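Local coordinates for putative branched chain amino acid ABC transporter, periplasmic amino acid-binding protein (Brucella ovis, PDB 4XFK), which serves as the periplasmic binding component of an amino-acid transport system, probably capturing leucine, isoleucine, valine and related substrates for an ABC importer, at residues I263-F268 and M354-V359; I140-V145 and A242-D247; N269-G274 and F374-T379; D247-I252 and Y291-E296; E157-I162 and T215-N220. The protein carries 1 engineered substitution. One frame throughout, in Å; residues are numbered along the deposited sequence.

Contact 1 (I263-F268 and M354-V359)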
# COMPACT_ATOMS: atom_id res chain seq x y z
N ILE A 263 -12.46 4.34 -10.98
CA ILE A 263 -12.36 3.06 -10.31
C ILE A 263 -11.05 2.93 -9.53
O ILE A 263 -10.00 3.43 -9.95
CB ILE A 263 -12.42 1.89 -11.35
CG1 ILE A 263 -13.61 2.06 -12.31
CG2 ILE A 263 -12.48 0.53 -10.67
CD1 ILE A 263 -14.96 1.94 -11.64
N VAL A 264 -11.12 2.26 -8.39
CA VAL A 264 -9.93 1.94 -7.60
C VAL A 264 -10.10 0.53 -7.03
O VAL A 264 -11.23 0.10 -6.79
CB VAL A 264 -9.70 2.98 -6.48
CG1 VAL A 264 -10.76 2.87 -5.38
CG2 VAL A 264 -8.29 2.89 -5.88
N SER A 265 -9.00 -0.19 -6.84
CA SER A 265 -9.02 -1.46 -6.13
C SER A 265 -8.10 -1.33 -4.92
O SER A 265 -6.93 -0.94 -5.07
CB SER A 265 -8.54 -2.60 -7.02
OG SER A 265 -8.60 -3.82 -6.30
N THR A 266 -8.64 -1.60 -3.73
CA THR A 266 -7.89 -1.43 -2.48
C THR A 266 -8.25 -2.55 -1.50
O THR A 266 -9.21 -3.28 -1.73
CB THR A 266 -8.19 -0.08 -1.78
OG1 THR A 266 -9.40 -0.21 -1.03
CG2 THR A 266 -8.26 1.08 -2.75
N PRO A 267 -7.49 -2.68 -0.39
CA PRO A 267 -7.83 -3.72 0.58
C PRO A 267 -9.06 -3.43 1.45
O PRO A 267 -9.35 -4.22 2.35
CB PRO A 267 -6.59 -3.78 1.49
CG PRO A 267 -5.50 -3.11 0.72
CD PRO A 267 -6.17 -2.08 -0.12
N PHE A 268 -9.78 -2.34 1.20
CA PHE A 268 -10.81 -1.93 2.15
C PHE A 268 -11.86 -0.98 1.56
O PHE A 268 -11.55 -0.15 0.70
CB PHE A 268 -10.15 -1.26 3.36
CG PHE A 268 -11.13 -0.67 4.34
CD1 PHE A 268 -11.84 -1.48 5.21
CD2 PHE A 268 -11.35 0.70 4.38
CE1 PHE A 268 -12.75 -0.94 6.12
CE2 PHE A 268 -12.26 1.25 5.28
CZ PHE A 268 -12.96 0.43 6.14
N MET A 354 -9.37 -8.07 -1.73
CA MET A 354 -9.33 -6.80 -2.43
C MET A 354 -10.73 -6.39 -2.85
O MET A 354 -11.54 -7.22 -3.26
CB MET A 354 -8.42 -6.89 -3.66
CG MET A 354 -6.94 -7.01 -3.32
SD MET A 354 -6.25 -5.51 -2.55
CE MET A 354 -6.15 -4.43 -3.98
N VAL A 355 -11.02 -5.10 -2.74
CA VAL A 355 -12.33 -4.57 -3.04
C VAL A 355 -12.22 -3.56 -4.17
O VAL A 355 -11.50 -2.57 -4.05
CB VAL A 355 -12.91 -3.85 -1.82
CG1 VAL A 355 -14.37 -3.48 -2.06
CG2 VAL A 355 -12.79 -4.73 -0.61
N VAL A 356 -12.94 -3.82 -5.25
CA VAL A 356 -12.97 -2.89 -6.38
C VAL A 356 -14.16 -1.96 -6.21
O VAL A 356 -15.27 -2.41 -5.89
CB VAL A 356 -12.99 -3.63 -7.73
CG1 VAL A 356 -12.65 -2.66 -8.84
CG2 VAL A 356 -11.98 -4.78 -7.70
N GLN A 357 -13.92 -0.67 -6.41
CA GLN A 357 -14.84 0.39 -6.01
C GLN A 357 -15.00 1.43 -7.10
O GLN A 357 -14.04 1.73 -7.83
CB GLN A 357 -14.29 1.08 -4.76
CG GLN A 357 -14.10 0.16 -3.56
CD GLN A 357 -13.03 0.66 -2.61
OE1 GLN A 357 -13.18 1.70 -1.97
NE2 GLN A 357 -11.93 -0.09 -2.51
N GLU A 358 -16.20 2.00 -7.20
CA GLU A 358 -16.49 3.04 -8.18
C GLU A 358 -16.86 4.34 -7.49
O GLU A 358 -17.45 4.32 -6.41
CB GLU A 358 -17.63 2.61 -9.10
CG GLU A 358 -18.95 2.37 -8.38
CD GLU A 358 -20.06 1.93 -9.30
OE1 GLU A 358 -20.49 2.74 -10.14
OE2 GLU A 358 -20.49 0.76 -9.18
N VAL A 359 -16.51 5.47 -8.09
CA VAL A 359 -16.92 6.76 -7.54
C VAL A 359 -18.40 6.99 -7.87
O VAL A 359 -18.79 6.96 -9.04
CB VAL A 359 -16.07 7.90 -8.10
CG1 VAL A 359 -16.52 9.24 -7.51
CG2 VAL A 359 -14.59 7.64 -7.80
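Gln357 reaches across to Thr266 with its side-chain amide, NE2 giving a hydrogen bond of 2.9 Å to Thr266 OG1. The other N-H of Gln357 NE2 turns back to its own strand and meets Val355 O at 3.0 Å; both acceptors lie in the amide plane, which fixes the rotation of the group. Val355 O accepts twice, because Thr266 N also reaches it, from the opposite face of its carbonyl plane. Thr266 OG1 accepts from Phe268 N, an ST turn for which a threonine hydroxyl is well suited, and Gln357 OE1 is bound by Asn269. On the other face of the sheet beta-branched residues pack: Ile263 CG2 lies 3.7 Å from Val356 CG1. Met354, bent at chi2 and chi3, curls its CE to 3.4 Å from Ser265 OG, a hydroxyl paired with Thr144. Backbone bonds of the pairs Val264-Gln357 and Thr266-Val355 mark the antiparallel pairing joining strand 350-360 to the parallel part (up to 263-266) of the mixed sheet in one lobe of a periplasmic binding protein.

Contact 2 (I140-V145 and A242-D247). Engineered in segment 140-145: Arg141 (natural residue His).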
# COMPACT_ATOMS: atom_id res chain seq x y z
N ILE A 140 -1.18 -7.45 -7.81
CA ILE A 140 -2.46 -7.56 -7.14
C ILE A 140 -3.37 -6.37 -7.48
O ILE A 140 -4.55 -6.56 -7.80
CB ILE A 140 -2.27 -7.66 -5.61
CG1 ILE A 140 -1.47 -8.92 -5.24
CG2 ILE A 140 -3.62 -7.61 -4.90
CD1 ILE A 140 -1.05 -8.98 -3.77
N ARG A 141 -2.82 -5.16 -7.41
CA ARG A 141 -3.60 -3.96 -7.72
C ARG A 141 -4.24 -4.04 -9.11
O ARG A 141 -5.44 -3.80 -9.28
CB ARG A 141 -2.74 -2.70 -7.67
CG ARG A 141 -2.27 -2.26 -6.29
CD ARG A 141 -3.37 -1.70 -5.41
NE ARG A 141 -2.77 -1.09 -4.23
CZ ARG A 141 -3.45 -0.50 -3.26
NH1 ARG A 141 -4.77 -0.40 -3.32
NH2 ARG A 141 -2.80 0.00 -2.21
N PHE A 142 -3.43 -4.35 -10.11
CA PHE A 142 -3.88 -4.15 -11.48
C PHE A 142 -4.61 -5.33 -12.10
O PHE A 142 -5.46 -5.13 -12.96
CB PHE A 142 -2.82 -3.45 -12.34
CG PHE A 142 -2.70 -2.01 -11.96
CD1 PHE A 142 -3.55 -1.07 -12.53
CD2 PHE A 142 -1.86 -1.63 -10.92
CE1 PHE A 142 -3.51 0.25 -12.11
CE2 PHE A 142 -1.82 -0.31 -10.50
CZ PHE A 142 -2.66 0.63 -11.08
N LYS A 143 -4.34 -6.53 -11.62
CA LYS A 143 -5.18 -7.68 -11.96
C LYS A 143 -6.57 -7.46 -11.39
O LYS A 143 -7.57 -7.58 -12.10
CB LYS A 143 -4.60 -8.96 -11.37
CG LYS A 143 -5.58 -10.11 -11.38
CD LYS A 143 -5.11 -11.29 -10.53
CE LYS A 143 -5.29 -11.05 -9.03
NZ LYS A 143 -4.10 -10.41 -8.40
N THR A 144 -6.64 -7.14 -10.10
CA THR A 144 -7.96 -7.00 -9.47
C THR A 144 -8.78 -5.84 -10.03
O THR A 144 -9.98 -6.00 -10.25
CB THR A 144 -7.92 -6.95 -7.91
OG1 THR A 144 -7.14 -5.83 -7.47
CG2 THR A 144 -7.33 -8.23 -7.32
N VAL A 145 -8.16 -4.69 -10.27
CA VAL A 145 -8.93 -3.56 -10.77
C VAL A 145 -9.51 -3.87 -12.15
O VAL A 145 -10.68 -3.60 -12.43
CB VAL A 145 -8.16 -2.20 -10.75
CG1 VAL A 145 -7.16 -2.07 -11.91
CG2 VAL A 145 -9.14 -1.05 -10.73
N ALA A 242 -8.67 3.78 -14.04
CA ALA A 242 -8.65 2.55 -13.25
C ALA A 242 -7.35 2.57 -12.48
O ALA A 242 -6.27 2.53 -13.07
CB ALA A 242 -8.74 1.33 -14.15
N THR A 243 -7.46 2.65 -11.15
CA THR A 243 -6.33 3.08 -10.34
C THR A 243 -6.08 2.20 -9.14
O THR A 243 -6.93 1.38 -8.75
CB THR A 243 -6.55 4.50 -9.78
OG1 THR A 243 -7.55 4.46 -8.75
CG2 THR A 243 -6.98 5.47 -10.89
N SER A 244 -4.92 2.42 -8.52
CA SER A 244 -4.61 1.89 -7.21
C SER A 244 -4.84 2.91 -6.10
O SER A 244 -5.09 2.52 -4.97
CB SER A 244 -3.16 1.41 -7.16
OG SER A 244 -2.28 2.36 -7.75
N PHE A 245 -4.76 4.21 -6.43
CA PHE A 245 -4.64 5.23 -5.38
C PHE A 245 -5.62 6.40 -5.51
O PHE A 245 -5.40 7.45 -4.89
CB PHE A 245 -3.21 5.79 -5.32
CG PHE A 245 -2.15 4.74 -5.09
CD1 PHE A 245 -2.28 3.81 -4.07
CD2 PHE A 245 -1.03 4.69 -5.89
CE1 PHE A 245 -1.31 2.83 -3.87
CE2 PHE A 245 -0.05 3.74 -5.70
CZ PHE A 245 -0.19 2.80 -4.68
N LEU A 246 -6.71 6.23 -6.24
CA LEU A 246 -7.63 7.35 -6.42
C LEU A 246 -8.27 7.82 -5.11
O LEU A 246 -8.65 8.99 -5.00
CB LEU A 246 -8.72 7.03 -7.44
CG LEU A 246 -9.54 8.23 -7.92
CD1 LEU A 246 -8.68 9.26 -8.64
CD2 LEU A 246 -10.67 7.76 -8.82
N ASP A 247 -8.36 6.95 -4.11
CA ASP A 247 -9.00 7.34 -2.85
C ASP A 247 -8.07 8.12 -1.90
O ASP A 247 -8.45 8.43 -0.78
CB ASP A 247 -9.68 6.16 -2.14
CG ASP A 247 -8.70 5.09 -1.71
OD1 ASP A 247 -7.64 4.97 -2.34
OD2 ASP A 247 -9.00 4.37 -0.73
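Arg141, an engineered residue where the natural sequence has histidine, lies along Ser244 where helix 138-152 covers the end of strand 240-243, a helix-on-sheet layer of the alpha/beta lobe of a periplasmic binding protein. Its CB is 4.2 Å from Ser244 CB, and CG follows the same atom slightly closer. A bend at chi2 (-71°) turns the chain along the serine, bringing CD to 3.6 Å from Ser244 CB. NE passes the serine and forms a salt bridge with Glu118. The guanidinium then has Ser244 O and Phe245 CE1 over one of its faces; NH1 sits 3.4 Å from Ser244 O at an angle too poor for bonding, and gives its hydrogen bond to Ser265 O instead. NH2 ends at the edge of the Phe245 ring, 3.6 Å from CE1, the two planes being 74° apart. One residue on, Phe142, which also borders helix 167-184, turns the edge of its ring to the strand end, with CE1 3.7 Å from Ala242 O. A turn of helix later, the short side chain of Ala242 lets the branched Val145 approach, CG2 resting 4.2 Å from Ala242 CB and 3.8 Å from Thr243 O.

Contact 3 (N269-G274 and F374-T379). With ACT (acetate ion), chain C.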
# COMPACT_ATOMS: atom_id res chain seq x y z
N ASN A 269 -13.09 -1.10 2.05
CA ASN A 269 -14.07 -0.06 1.86
C ASN A 269 -15.00 -0.14 3.07
O ASN A 269 -15.31 -1.23 3.53
CB ASN A 269 -14.84 -0.27 0.54
CG ASN A 269 -15.91 0.77 0.32
OD1 ASN A 269 -16.97 0.72 0.95
ND2 ASN A 269 -15.66 1.72 -0.58
N PRO A 270 -15.42 1.01 3.62
CA PRO A 270 -16.27 0.98 4.82
C PRO A 270 -17.53 0.11 4.69
O PRO A 270 -17.99 -0.41 5.70
CB PRO A 270 -16.68 2.45 4.99
CG PRO A 270 -15.57 3.22 4.38
CD PRO A 270 -15.04 2.38 3.24
N GLU A 271 -18.08 -0.02 3.48
CA GLU A 271 -19.32 -0.77 3.26
C GLU A 271 -19.09 -2.16 2.67
O GLU A 271 -20.05 -2.82 2.27
CB GLU A 271 -20.22 -0.06 2.25
CG GLU A 271 -20.55 1.37 2.51
CD GLU A 271 -21.39 1.94 1.39
OE1 GLU A 271 -20.96 2.93 0.77
OE2 GLU A 271 -22.49 1.39 1.12
N ALA A 272 -17.84 -2.59 2.57
CA ALA A 272 -17.55 -3.83 1.86
C ALA A 272 -17.69 -5.08 2.72
O ALA A 272 -17.84 -6.17 2.18
CB ALA A 272 -16.17 -3.77 1.22
N ASN A 273 -17.66 -4.93 4.04
CA ASN A 273 -17.76 -6.09 4.92
C ASN A 273 -18.71 -5.83 6.08
O ASN A 273 -18.38 -6.05 7.24
CB ASN A 273 -16.39 -6.54 5.42
CG ASN A 273 -16.44 -7.90 6.08
OD1 ASN A 273 -17.21 -8.77 5.65
ND2 ASN A 273 -15.64 -8.09 7.12
N GLY A 274 -19.90 -5.35 5.74
CA GLY A 274 -20.98 -5.22 6.69
C GLY A 274 -20.63 -4.38 7.91
O GLY A 274 -19.91 -3.38 7.81
N PHE A 374 -16.52 6.40 -2.57
CA PHE A 374 -16.17 5.12 -3.14
C PHE A 374 -17.17 4.05 -2.74
O PHE A 374 -17.38 3.79 -1.56
CB PHE A 374 -14.73 4.77 -2.76
CG PHE A 374 -13.73 5.67 -3.41
CD1 PHE A 374 -13.35 6.86 -2.81
CD2 PHE A 374 -13.22 5.36 -4.67
CE1 PHE A 374 -12.44 7.72 -3.44
CE2 PHE A 374 -12.32 6.21 -5.29
CZ PHE A 374 -11.93 7.39 -4.68
N LEU A 375 -17.81 3.46 -3.74
CA LEU A 375 -18.85 2.45 -3.54
C LEU A 375 -18.28 1.11 -4.00
O LEU A 375 -17.87 0.99 -5.15
CB LEU A 375 -20.07 2.80 -4.38
CG LEU A 375 -21.26 1.84 -4.29
CD1 LEU A 375 -22.02 2.06 -3.00
CD2 LEU A 375 -22.19 1.99 -5.50
N PRO A 376 -18.25 0.11 -3.11
CA PRO A 376 -17.71 -1.20 -3.49
C PRO A 376 -18.65 -1.95 -4.43
O PRO A 376 -19.87 -1.88 -4.24
CB PRO A 376 -17.60 -1.93 -2.15
CG PRO A 376 -18.67 -1.33 -1.30
CD PRO A 376 -18.80 0.11 -1.74
N PHE A 377 -18.11 -2.65 -5.43
CA PHE A 377 -18.96 -3.46 -6.30
C PHE A 377 -18.47 -4.90 -6.51
O PHE A 377 -19.20 -5.72 -7.07
CB PHE A 377 -19.24 -2.77 -7.64
CG PHE A 377 -18.01 -2.54 -8.49
CD1 PHE A 377 -17.52 -3.55 -9.31
CD2 PHE A 377 -17.38 -1.30 -8.51
CE1 PHE A 377 -16.40 -3.34 -10.10
CE2 PHE A 377 -16.27 -1.09 -9.30
CZ PHE A 377 -15.79 -2.10 -10.11
N LYS A 378 -17.25 -5.20 -6.08
CA LYS A 378 -16.70 -6.55 -6.20
C LYS A 378 -15.62 -6.77 -5.16
O LYS A 378 -14.72 -5.95 -5.02
CB LYS A 378 -16.12 -6.78 -7.61
CG LYS A 378 -15.40 -8.12 -7.79
CD LYS A 378 -16.36 -9.30 -7.65
CE LYS A 378 -15.64 -10.62 -7.86
NZ LYS A 378 -16.55 -11.80 -7.68
N THR A 379 -15.72 -7.86 -4.42
CA THR A 379 -14.66 -8.24 -3.50
C THR A 379 -14.06 -9.57 -3.94
O THR A 379 -14.78 -10.55 -4.14
CB THR A 379 -15.17 -8.39 -2.06
OG1 THR A 379 -15.59 -7.11 -1.57
CG2 THR A 379 -14.07 -8.93 -1.15
C ACT C . -18.96 -5.67 -2.30
O ACT C . -19.77 -6.01 -3.19
OXT ACT C . -17.75 -5.75 -2.62
CH3 ACT C . -19.41 -5.17 -0.96
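Asn269 supplies the one direct hydrogen bond between 269-274 and 374-379: ND2 donates to Phe374 O over 2.9 Å, nearly straight at 165°. The bond lies in the plane of the asparagine amide but comes from above the carbonyl plane of Phe374, 68° out of it. With CG placed opposite the backbone N (chi1 178°), the amide spans the gap, and ND2 also donates to Gln357. Asn269 OD1 accepts from Glu271 N at 2.9 Å, an Asx turn that suits asparagine, whose amide can donate and accept at once. Van der Waals contacts centre on Pro376, whose ring crosses the Asn269 side chain at about a right angle, with CD 3.3 Å from Asn269 OD1. The small Ala272 makes an apolar contact, its CB 4.1 Å from Pro376 CB, and Glu271 CB touches CG of that ring while its OE1 accepts from the backbone N of Arg364. An acetate, probably from the crystallisation liquor, takes a hydrogen bond from Thr379 OG1 to OXT (2.8 Å), its methyl carbon lying beside Ala272. The Asx and type I turns leading from strand 263-266 into helix 274-288 thus lie against strand 373-380, which carries a classic beta bulge at Phe377 and Lys378.

Contact 4 (D247-I252 and Y291-E296)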
# COMPACT_ATOMS: atom_id res chain seq x y z
N ASP A 247 -8.36 6.95 -4.11
CA ASP A 247 -9.00 7.34 -2.85
C ASP A 247 -8.07 8.12 -1.90
O ASP A 247 -8.45 8.43 -0.78
CB ASP A 247 -9.68 6.16 -2.14
CG ASP A 247 -8.70 5.09 -1.71
OD1 ASP A 247 -7.64 4.97 -2.34
OD2 ASP A 247 -9.00 4.37 -0.73
N GLN A 248 -6.87 8.46 -2.35
CA GLN A 248 -6.08 9.45 -1.63
C GLN A 248 -6.90 10.72 -1.50
O GLN A 248 -7.47 11.19 -2.47
CB GLN A 248 -4.77 9.76 -2.34
CG GLN A 248 -3.99 10.86 -1.61
CD GLN A 248 -2.59 11.09 -2.13
OE1 GLN A 248 -2.22 10.60 -3.20
NE2 GLN A 248 -1.78 11.81 -1.36
N PRO A 249 -6.96 11.30 -0.29
CA PRO A 249 -7.72 12.54 -0.13
C PRO A 249 -7.31 13.62 -1.12
O PRO A 249 -6.11 13.83 -1.34
CB PRO A 249 -7.40 12.95 1.31
CG PRO A 249 -7.17 11.64 2.01
CD PRO A 249 -6.45 10.79 1.00
N GLY A 250 -8.31 14.25 -1.74
CA GLY A 250 -8.09 15.34 -2.68
C GLY A 250 -8.46 15.05 -4.13
O GLY A 250 -8.84 15.96 -4.88
N ASN A 251 -8.34 13.79 -4.56
CA ASN A 251 -8.57 13.44 -5.96
C ASN A 251 -10.00 13.64 -6.45
O ASN A 251 -10.21 14.10 -7.57
CB ASN A 251 -8.16 12.00 -6.23
CG ASN A 251 -6.68 11.82 -6.29
OD1 ASN A 251 -5.98 12.59 -6.95
ND2 ASN A 251 -6.19 10.78 -5.65
N ILE A 252 -10.98 13.28 -5.63
CA ILE A 252 -12.37 13.38 -6.04
C ILE A 252 -12.82 14.84 -6.12
O ILE A 252 -13.53 15.22 -7.05
CB ILE A 252 -13.29 12.52 -5.15
CG1 ILE A 252 -12.85 11.06 -5.22
CG2 ILE A 252 -14.76 12.68 -5.56
CD1 ILE A 252 -12.66 10.55 -6.64
N TYR A 291 -11.88 9.32 8.21
CA TYR A 291 -12.13 7.94 7.81
C TYR A 291 -10.89 7.38 7.12
O TYR A 291 -10.15 8.10 6.45
CB TYR A 291 -13.33 7.88 6.87
CG TYR A 291 -14.67 8.07 7.55
CD1 TYR A 291 -15.12 7.18 8.52
CD2 TYR A 291 -15.51 9.12 7.19
CE1 TYR A 291 -16.35 7.35 9.13
CE2 TYR A 291 -16.74 9.29 7.79
CZ TYR A 291 -17.16 8.41 8.76
OH TYR A 291 -18.39 8.58 9.35
N PRO A 292 -10.64 6.08 7.28
CA PRO A 292 -9.44 5.47 6.68
C PRO A 292 -9.60 5.25 5.18
O PRO A 292 -10.65 4.81 4.70
CB PRO A 292 -9.32 4.14 7.42
CG PRO A 292 -10.75 3.80 7.77
CD PRO A 292 -11.43 5.10 8.05
N SER A 293 -8.56 5.55 4.43
CA SER A 293 -8.57 5.28 2.99
C SER A 293 -7.14 5.18 2.50
O SER A 293 -6.20 5.37 3.28
CB SER A 293 -9.30 6.38 2.23
OG SER A 293 -8.56 7.58 2.27
N TYR A 294 -6.98 4.87 1.22
CA TYR A 294 -5.69 4.98 0.55
C TYR A 294 -4.68 4.07 1.29
O TYR A 294 -4.96 2.88 1.45
CB TYR A 294 -5.33 6.48 0.47
CG TYR A 294 -3.99 6.88 -0.13
CD1 TYR A 294 -3.48 6.27 -1.28
CD2 TYR A 294 -3.25 7.90 0.45
CE1 TYR A 294 -2.26 6.67 -1.81
CE2 TYR A 294 -2.03 8.31 -0.06
CZ TYR A 294 -1.54 7.68 -1.19
OH TYR A 294 -0.33 8.06 -1.72
N VAL A 295 -3.55 4.60 1.76
CA VAL A 295 -2.50 3.77 2.36
C VAL A 295 -2.84 3.22 3.75
O VAL A 295 -2.15 2.32 4.26
CB VAL A 295 -1.16 4.53 2.44
CG1 VAL A 295 -0.67 4.88 1.02
CG2 VAL A 295 -1.30 5.79 3.29
N GLU A 296 -3.88 3.76 4.38
CA GLU A 296 -4.12 3.46 5.79
C GLU A 296 -4.58 2.03 6.11
O GLU A 296 -4.05 1.42 7.03
CB GLU A 296 -5.05 4.51 6.42
CG GLU A 296 -4.46 5.91 6.33
CD GLU A 296 -5.41 6.98 6.83
OE1 GLU A 296 -6.52 7.12 6.25
OE2 GLU A 296 -5.06 7.68 7.80
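Tyr294 and Gln248 are stacked, the tyrosine ring and the glutamine amide lying only 14° from parallel. Gln248 CB stands 3.6 Å from the centroid of the Tyr294 ring, almost on the normal, as a CH-pi contact; Val295 CG1 covers the opposite face. Gln248 CG opposite the backbone N (chi1 177°) and an extended chain beyond it lay the side chain along the ring, bringing CD to 3.5 Å from Tyr294 CE2. A glutamine suits this place because its methylenes cover an aromatic face while its amide still bonds at the tip: OE1 accepts from Ser222 N, and the tyrosine hydroxyl pairs with Thr27. Pro249 CD meets the ring obliquely, 4.3 Å from CD2 of Tyr294. With Thr27 on helix 26-44, which follows strand 13-18 of the five-stranded parallel sheet, the stack's position is consistent with a meeting of the two lobes of the periplasmic binding protein fold. Ser293 to Glu296 form a type II' turn, in which Tyr294 takes a positive phi of 59°. The turn is held from outside by Asp247, whose OD2 accepts from Tyr294 N at 2.9 Å, the donor standing above the carboxylate plane. Within it, Ser293 N donates to Glu296 OE1 over 3.2 Å.

Contact 5 (E157-I162 and T215-N220)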
# COMPACT_ATOMS: atom_id res chain seq x y z
N GLU A 157 -12.78 -2.06 -24.58
CA GLU A 157 -11.72 -2.78 -25.28
C GLU A 157 -10.43 -1.99 -25.44
O GLU A 157 -9.40 -2.57 -25.78
CB GLU A 157 -12.18 -3.22 -26.67
CG GLU A 157 -13.42 -4.10 -26.69
CD GLU A 157 -14.70 -3.30 -26.82
OE1 GLU A 157 -14.68 -2.09 -26.51
OE2 GLU A 157 -15.72 -3.89 -27.24
N ARG A 158 -10.49 -0.68 -25.22
CA ARG A 158 -9.34 0.17 -25.48
C ARG A 158 -8.85 0.85 -24.20
O ARG A 158 -9.65 1.43 -23.46
CB ARG A 158 -9.66 1.22 -26.54
CG ARG A 158 -9.86 0.63 -27.93
CD ARG A 158 -10.33 1.67 -28.94
NE ARG A 158 -9.32 2.69 -29.24
CZ ARG A 158 -8.37 2.56 -30.15
NH1 ARG A 158 -8.27 1.43 -30.85
NH2 ARG A 158 -7.51 3.54 -30.37
N ALA A 159 -7.55 0.78 -23.96
CA ALA A 159 -7.00 1.31 -22.73
C ALA A 159 -5.72 2.11 -22.97
O ALA A 159 -5.00 1.88 -23.95
CB ALA A 159 -6.74 0.20 -21.73
N TYR A 160 -5.46 3.04 -22.06
CA TYR A 160 -4.22 3.79 -22.02
C TYR A 160 -3.53 3.44 -20.70
O TYR A 160 -4.20 3.14 -19.71
CB TYR A 160 -4.51 5.30 -22.08
CG TYR A 160 -3.33 6.17 -22.44
CD1 TYR A 160 -2.38 6.52 -21.49
CD2 TYR A 160 -3.18 6.66 -23.72
CE1 TYR A 160 -1.30 7.32 -21.82
CE2 TYR A 160 -2.11 7.46 -24.06
CZ TYR A 160 -1.17 7.79 -23.10
OH TYR A 160 -0.11 8.59 -23.47
N SER A 161 -2.20 3.48 -20.68
CA SER A 161 -1.43 3.31 -19.44
C SER A 161 -0.57 4.55 -19.21
O SER A 161 0.22 4.91 -20.07
CB SER A 161 -0.54 2.07 -19.55
OG SER A 161 0.34 1.96 -18.44
N ILE A 162 -0.73 5.20 -18.06
CA ILE A 162 0.11 6.34 -17.73
C ILE A 162 0.66 6.18 -16.32
O ILE A 162 -0.09 6.01 -15.37
CB ILE A 162 -0.63 7.70 -17.92
CG1 ILE A 162 0.30 8.87 -17.61
CG2 ILE A 162 -1.92 7.75 -17.10
CD1 ILE A 162 -0.22 10.22 -18.07
N THR A 215 -10.62 3.25 -20.80
CA THR A 215 -10.02 3.13 -19.48
C THR A 215 -8.61 3.67 -19.51
O THR A 215 -7.87 3.43 -20.47
CB THR A 215 -9.96 1.66 -19.05
OG1 THR A 215 -11.26 1.07 -19.18
CG2 THR A 215 -9.48 1.51 -17.62
N VAL A 216 -8.24 4.40 -18.47
CA VAL A 216 -6.86 4.85 -18.28
C VAL A 216 -6.31 4.19 -17.02
O VAL A 216 -6.72 4.53 -15.91
CB VAL A 216 -6.77 6.38 -18.14
CG1 VAL A 216 -5.31 6.80 -17.96
CG2 VAL A 216 -7.40 7.06 -19.36
N PHE A 217 -5.40 3.23 -17.18
CA PHE A 217 -4.78 2.60 -16.03
C PHE A 217 -3.64 3.45 -15.51
O PHE A 217 -2.77 3.87 -16.28
CB PHE A 217 -4.21 1.23 -16.41
CG PHE A 217 -5.26 0.18 -16.71
CD1 PHE A 217 -5.98 -0.41 -15.68
CD2 PHE A 217 -5.51 -0.22 -18.01
CE1 PHE A 217 -6.94 -1.37 -15.95
CE2 PHE A 217 -6.46 -1.18 -18.28
CZ PHE A 217 -7.17 -1.76 -17.25
N THR A 218 -3.62 3.70 -14.20
CA THR A 218 -2.52 4.46 -13.63
C THR A 218 -2.29 4.11 -12.17
O THR A 218 -3.23 4.00 -11.38
CB THR A 218 -2.72 6.00 -13.78
OG1 THR A 218 -1.60 6.67 -13.20
CG2 THR A 218 -4.00 6.49 -13.10
N GLY A 219 -1.01 3.96 -11.82
CA GLY A 219 -0.58 3.83 -10.44
C GLY A 219 -0.14 5.15 -9.82
O GLY A 219 0.49 5.15 -8.77
N ASN A 220 -0.46 6.27 -10.45
CA ASN A 220 -0.03 7.57 -9.95
C ASN A 220 -0.62 7.88 -8.58
O ASN A 220 -1.67 7.36 -8.20
CB ASN A 220 -0.37 8.69 -10.94
CG ASN A 220 0.50 8.66 -12.18
OD1 ASN A 220 1.24 7.71 -12.42
ND2 ASN A 220 0.43 9.73 -12.96
O HOH W 1 -10.33 -0.50 -21.38
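Parallel strands 158-164 and 215-218 adjoin in an alpha/beta sheet, with Ala159, Tyr160 and Ser161 paired to Thr215, Val216 and Phe217. Tyr160 N donates to Thr215 O, Phe217 N to Tyr160 O and Ile162 N to Phe217 O, the alternation expected of parallel strands. The first bond of the ladder, Thr215 N to Arg158 O, is weak at 3.4 Å. A water here donates to Arg158 O and accepts from Thr215 OG1. At the far end Thr218 OG1 donates to Ile162 O over 2.7 Å and accepts from Asn220 N at 3.0 Å. The latter bond closes an ST turn, suited to a hydroxyl that can give and take at once; OG1 stands opposite the backbone N (chi1 -180°), which brings it over to Ile162 O. On one face the small Ala159 admits an aromatic ring, its CB 3.7 Å from Phe217 CE2, while Thr215 CG2 lies over the ring centre. On the other face, beneath helix 202-210, Ile162 CG2 packs 3.6 Å from Val216 CG1. Flanked by strands 186-193 and 240-243, they are, counting this lobe's strands from 158-164, first and third in the 2-1-3-4-5 order of Rossmann-like type I periplasmic binding proteins.

In the fold
Contacts 5, 2, 1 and 3 run across one sheet: strands 158-164, 215-218, 240-243, 263-266, 350-360 and 373-380 are successive neighbours, parallel as far as 263-266 and antiparallel beyond, with helix 138-152 laid on 240-243 in contact 2. Centre to centre, contact 5 lies about 10 Å from contact 2, and contacts 1 and 2, like 1 and 3, are about 7 Å apart. Along the chain contact 5 falls between the segments of contact 2. Those of contacts 1 and 3 alternate, late strands 350-360 and 373-380 returning beside 263-266; contact 4 alternates with both. About 11 Å from contact 1, contact 4 shares Asp247 with contact 2 and reaches helix 26-44, consistent with a two-lobed binding protein.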